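Local coordinates for CELL division control protein 6 (Pyrobaculum aerophilum, PDB 1FNN), which probably takes part in the control of DNA replication initiation as an ATP-binding AAA+ protein of the Cdc6/Cdc18 family, at residues D374-E377 with A378-K382; N136-P139 with D140-S143. All coordinates share one frame; numbering follows the deposited sequence.

Interaction 1. Residues D374-E377 with A378-K382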
loop_
_atom_site.group_PDB
_atom_site.type_symbol
_atom_site.label_atom_id
_atom_site.label_comp_id
_atom_site.label_asym_id
_atom_site.label_seq_id
_atom_site.Cartn_x
_atom_site.Cartn_y
_atom_site.Cartn_z
ATOM N N ASP A 374 19.295 6.318 -18.821
ATOM C CA ASP A 374 19.721 6.453 -20.210
ATOM C C ASP A 374 18.656 7.198 -20.991
ATOM O O ASP A 374 18.974 8.206 -21.654
ATOM C CB ASP A 374 20.099 5.148 -20.927
ATOM C CG ASP A 374 21.421 4.639 -20.401
ATOM O OD1 ASP A 374 22.082 5.308 -19.586
ATOM O OD2 ASP A 374 21.835 3.533 -20.802
ATOM N N THR A 375 17.401 6.919 -20.665
ATOM C CA THR A 375 16.300 7.558 -21.367
ATOM C C THR A 375 16.026 8.968 -20.817
ATOM O O THR A 375 15.757 9.882 -21.613
ATOM C CB THR A 375 15.070 6.646 -21.296
ATOM O OG1 THR A 375 15.267 5.613 -22.302
ATOM C CG2 THR A 375 13.774 7.353 -21.610
ATOM N N LEU A 376 16.243 9.176 -19.525
ATOM C CA LEU A 376 16.045 10.508 -18.953
ATOM C C LEU A 376 17.100 11.457 -19.548
ATOM O O LEU A 376 16.855 12.616 -19.820
ATOM C CB LEU A 376 16.199 10.411 -17.429
ATOM C CG LEU A 376 16.078 11.740 -16.680
ATOM C CD1 LEU A 376 14.825 12.481 -17.166
ATOM C CD2 LEU A 376 16.035 11.580 -15.174
ATOM N N GLU A 377 18.339 11.012 -19.463
ATOM C CA GLU A 377 19.499 11.636 -20.028
ATOM C C GLU A 377 19.325 12.027 -21.492
ATOM O O GLU A 377 19.566 13.214 -21.805
ATOM C CB GLU A 377 20.785 10.790 -19.910
ATOM C CG GLU A 377 21.970 11.662 -20.381
ATOM C CD GLU A 377 23.291 10.949 -20.334
ATOM O OE1 GLU A 377 24.342 11.575 -20.107
ATOM O OE2 GLU A 377 23.337 9.722 -20.525
ATOM N N ALA A 378 18.750 11.189 -22.328
ATOM C CA ALA A 378 18.450 11.515 -23.708
ATOM C C ALA A 378 17.390 12.595 -23.834
ATOM O O ALA A 378 17.460 13.417 -24.775
ATOM C CB ALA A 378 18.024 10.257 -24.509
ATOM N N VAL A 379 16.307 12.524 -23.070
ATOM C CA VAL A 379 15.238 13.501 -23.206
ATOM C C VAL A 379 15.686 14.895 -22.713
ATOM O O VAL A 379 15.410 15.888 -23.406
ATOM C CB VAL A 379 13.956 13.128 -22.450
ATOM C CG1 VAL A 379 12.930 14.236 -22.547
ATOM C CG2 VAL A 379 13.369 11.826 -23.003
ATOM N N ILE A 380 16.449 14.904 -21.633
ATOM C CA ILE A 380 16.880 16.191 -21.071
ATOM C C ILE A 380 17.906 16.835 -22.001
ATOM O O ILE A 380 17.824 18.038 -22.303
ATOM C CB ILE A 380 17.494 16.082 -19.669
ATOM C CG1 ILE A 380 16.605 15.237 -18.751
ATOM C CG2 ILE A 380 17.550 17.510 -19.055
ATOM C CD1 ILE A 380 17.256 15.001 -17.390
ATOM N N THR A 381 18.829 16.032 -22.498
ATOM C CA THR A 381 19.824 16.501 -23.475
ATOM C C THR A 381 19.179 17.067 -24.733
ATOM O O THR A 381 19.563 18.149 -25.240
ATOM C CB THR A 381 20.760 15.333 -23.810
ATOM O OG1 THR A 381 21.568 15.072 -22.651
ATOM C CG2 THR A 381 21.740 15.600 -24.938
ATOM N N LYS A 382 18.171 16.370 -25.249
ATOM C CA LYS A 382 17.423 16.882 -26.391
ATOM C C LYS A 382 16.895 18.296 -26.069
ATOM O O LYS A 382 16.833 19.143 -26.972
ATOM C CB LYS A 382 16.248 15.997 -26.750
ATOM C CG LYS A 382 15.568 16.184 -28.075
ATOM C CD LYS A 382 14.058 16.192 -28.022
ATOM C CE LYS A 382 13.395 15.205 -27.094
ATOM N NZ LYS A 382 11.912 15.312 -27.071
#
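Thr381 grips the carbonyl of Glu377 twice. Its backbone N donates to Glu377 O at 3.0 Å, with an N-H...O angle of 160°. Its hydroxyl OG1 donates to the same Glu377 O at 2.9 Å. The two donors come from opposite faces of the carbonyl plane, each tilted out of it, so the oxygen is bracketed rather than approached twice from one side. The hydroxyl can fold back because OG1 stands beside its own backbone N and anti to the carbonyl carbon (chi1 -70°). A valine in its place would probably leave Glu377 O with the backbone amide as its one remaining donor here, the OG1 grip on the other face being lost.

The remaining backbone bonds have the i to i+4 spacing of an alpha-helix: Ala378 N to Asp374 O at 3.1 Å and Val379 N to Thr375 O at 3.1 Å. A methyl of Val379 lies against the second of these carbonyls, Val379 CG2 resting 3.4 Å from Thr375 O. This is helix 373-387 of the C-terminal winged-helix domain, and its inner face packs on helices 288-304 and 280-285.

Apolar contact falls on that inner face. Leu376 turns CG anti to its N (chi1 178°), and its CD1 meets Ile380 CD1 at 3.5 Å, the two side chains slanting across each other one turn apart. Both also touch Leu283; Leu376 adds Val298, and Ile380 adds Leu294.

Charged groups flank the apolar patch. Glu377 runs alongside Thr381, its CG 4.1 Å from Thr381 OG1, but its extended chain carries the carboxylate onward to a salt bridge between OE2 and Lys302 of helix 288-304, while a salt bridge from Lys382 to Glu280 joins the helix to helix 280-285.

Interaction 2. Residues N136-P139 with D140-S143; sequences NLAP and DILS
The Asp140 carboxylate has the Ala138 methyl above its plane but beyond OD1, Ala138 CB being 4.0 Å from Asp140 OD1. The same OD1 forms a salt bridge with Arg109. A second flat group, the Ala138 carbonyl, receives Leu142 N within its own plane, at 3.2 Å from Ala138 O and with an N-H...O angle of 166°. Ile141 N is nearer to Ala138 O, at 2.9 Å, yet its 128° angle makes that bond weak. The Pro139 carbonyl is met almost end-on by Ser143 N, which lies 2.9 Å from Pro139 O. Ser143 OG is hydrogen-bonded to Asp176, and lies 3.0 Å from Pro139 O.

Apolar contact joins Leu137 and Ile141. Leu137 CD1 touches Ile141 CG2 at 3.6 Å, the side chains crossing roughly perpendicularly; Ile141 CG2, anti to the backbone N (chi1 -65° for CG1), is the branch presented to the leucine. Both residues also pack on Ile90 of helix 87-97.

With Ala138 at the N-cap and Pro139 opening the first turn, this is the start of helix 139-148. It follows strand 127-132, which ends at Asp132, a magnesium-site residue of this protein that does not bind the ion in this model, in the strand-loop-helix succession of the AAA+ P-loop NTPase fold.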
loop_
_atom_site.group_PDB
_atom_site.type_symbol
_atom_site.label_atom_id
_atom_site.label_comp_id
_atom_site.label_asym_id
_atom_site.label_seq_id
_atom_site.Cartn_x
_atom_site.Cartn_y
_atom_site.Cartn_z
ATOM N N ASN A 136 -17.234 -1.327 -2.806
ATOM C CA ASN A 136 -17.756 -2.011 -3.966
ATOM C C ASN A 136 -19.217 -2.426 -3.826
ATOM O O ASN A 136 -19.781 -2.775 -4.869
ATOM C CB ASN A 136 -16.930 -3.253 -4.303
ATOM C CG ASN A 136 -15.562 -2.909 -4.835
ATOM O OD1 ASN A 136 -15.425 -2.303 -5.899
ATOM N ND2 ASN A 136 -14.531 -3.298 -4.093
ATOM N N LEU A 137 -19.803 -2.497 -2.636
ATOM C CA LEU A 137 -21.179 -2.934 -2.524
ATOM C C LEU A 137 -22.149 -1.741 -2.622
ATOM O O LEU A 137 -21.802 -0.613 -2.281
ATOM C CB LEU A 137 -21.501 -3.618 -1.201
ATOM C CG LEU A 137 -20.493 -4.505 -0.486
ATOM C CD1 LEU A 137 -21.173 -5.339 0.603
ATOM C CD2 LEU A 137 -19.685 -5.384 -1.419
ATOM N N ALA A 138 -23.393 -2.063 -2.972
ATOM C CA ALA A 138 -24.412 -0.995 -2.930
ATOM C C ALA A 138 -24.646 -0.745 -1.442
ATOM O O ALA A 138 -24.798 -1.684 -0.652
ATOM C CB ALA A 138 -25.676 -1.430 -3.646
ATOM N N PRO A 139 -24.899 0.500 -1.057
ATOM C CA PRO A 139 -25.175 0.835 0.331
ATOM C C PRO A 139 -26.266 0.003 0.967
ATOM O O PRO A 139 -26.155 -0.383 2.137
ATOM C CB PRO A 139 -25.518 2.321 0.236
ATOM C CG PRO A 139 -24.701 2.828 -0.908
ATOM C CD PRO A 139 -24.690 1.697 -1.904
ATOM N N ASP A 140 -27.305 -0.408 0.252
ATOM C CA ASP A 140 -28.389 -1.226 0.765
ATOM C C ASP A 140 -27.940 -2.629 1.176
ATOM O O ASP A 140 -28.452 -3.207 2.134
ATOM C CB ASP A 140 -29.534 -1.287 -0.251
ATOM C CG ASP A 140 -29.513 -2.427 -1.238
ATOM O OD1 ASP A 140 -28.499 -3.146 -1.364
ATOM O OD2 ASP A 140 -30.531 -2.648 -1.937
ATOM N N ILE A 141 -26.979 -3.197 0.467
ATOM C CA ILE A 141 -26.376 -4.468 0.846
ATOM C C ILE A 141 -25.603 -4.310 2.145
ATOM O O ILE A 141 -25.753 -5.107 3.075
ATOM C CB ILE A 141 -25.419 -4.957 -0.264
ATOM C CG1 ILE A 141 -26.261 -5.249 -1.506
ATOM C CG2 ILE A 141 -24.626 -6.173 0.184
ATOM C CD1 ILE A 141 -25.458 -5.769 -2.679
ATOM N N LEU A 142 -24.752 -3.277 2.166
ATOM C CA LEU A 142 -23.986 -2.995 3.381
ATOM C C LEU A 142 -24.914 -2.842 4.579
ATOM O O LEU A 142 -24.646 -3.423 5.634
ATOM C CB LEU A 142 -23.117 -1.759 3.190
ATOM C CG LEU A 142 -21.636 -1.783 3.530
ATOM C CD1 LEU A 142 -21.113 -0.377 3.798
ATOM C CD2 LEU A 142 -21.289 -2.668 4.715
ATOM N N SER A 143 -25.996 -2.049 4.450
ATOM C CA SER A 143 -26.953 -1.929 5.547
ATOM C C SER A 143 -27.587 -3.246 5.953
ATOM O O SER A 143 -27.803 -3.516 7.142
ATOM C CB SER A 143 -28.068 -0.918 5.184
ATOM O OG SER A 143 -27.361 0.281 4.846
#

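Overall arrangement
Each contact is local, within its own continuous stretch of chain, and they belong to different domains. Interaction 2 comes first in sequence, where the loop after strand 127-132 of the parallel sheet enters helix 139-148 of the AAA domain. Interaction 1 follows much later, within helix 373-387 of the C-terminal winged-helix domain. Their centres are 50 Å apart and their nearest atoms about 35 Å, on opposite sides of the chain's centre, so neither touches the other and they share no sheet or helix. The separation is consistent with a molecule in which the nucleotide-binding domain, holding residues 136-143, and the winged-helix domain stand apart; residues 374-382 lie away from the annotated sites.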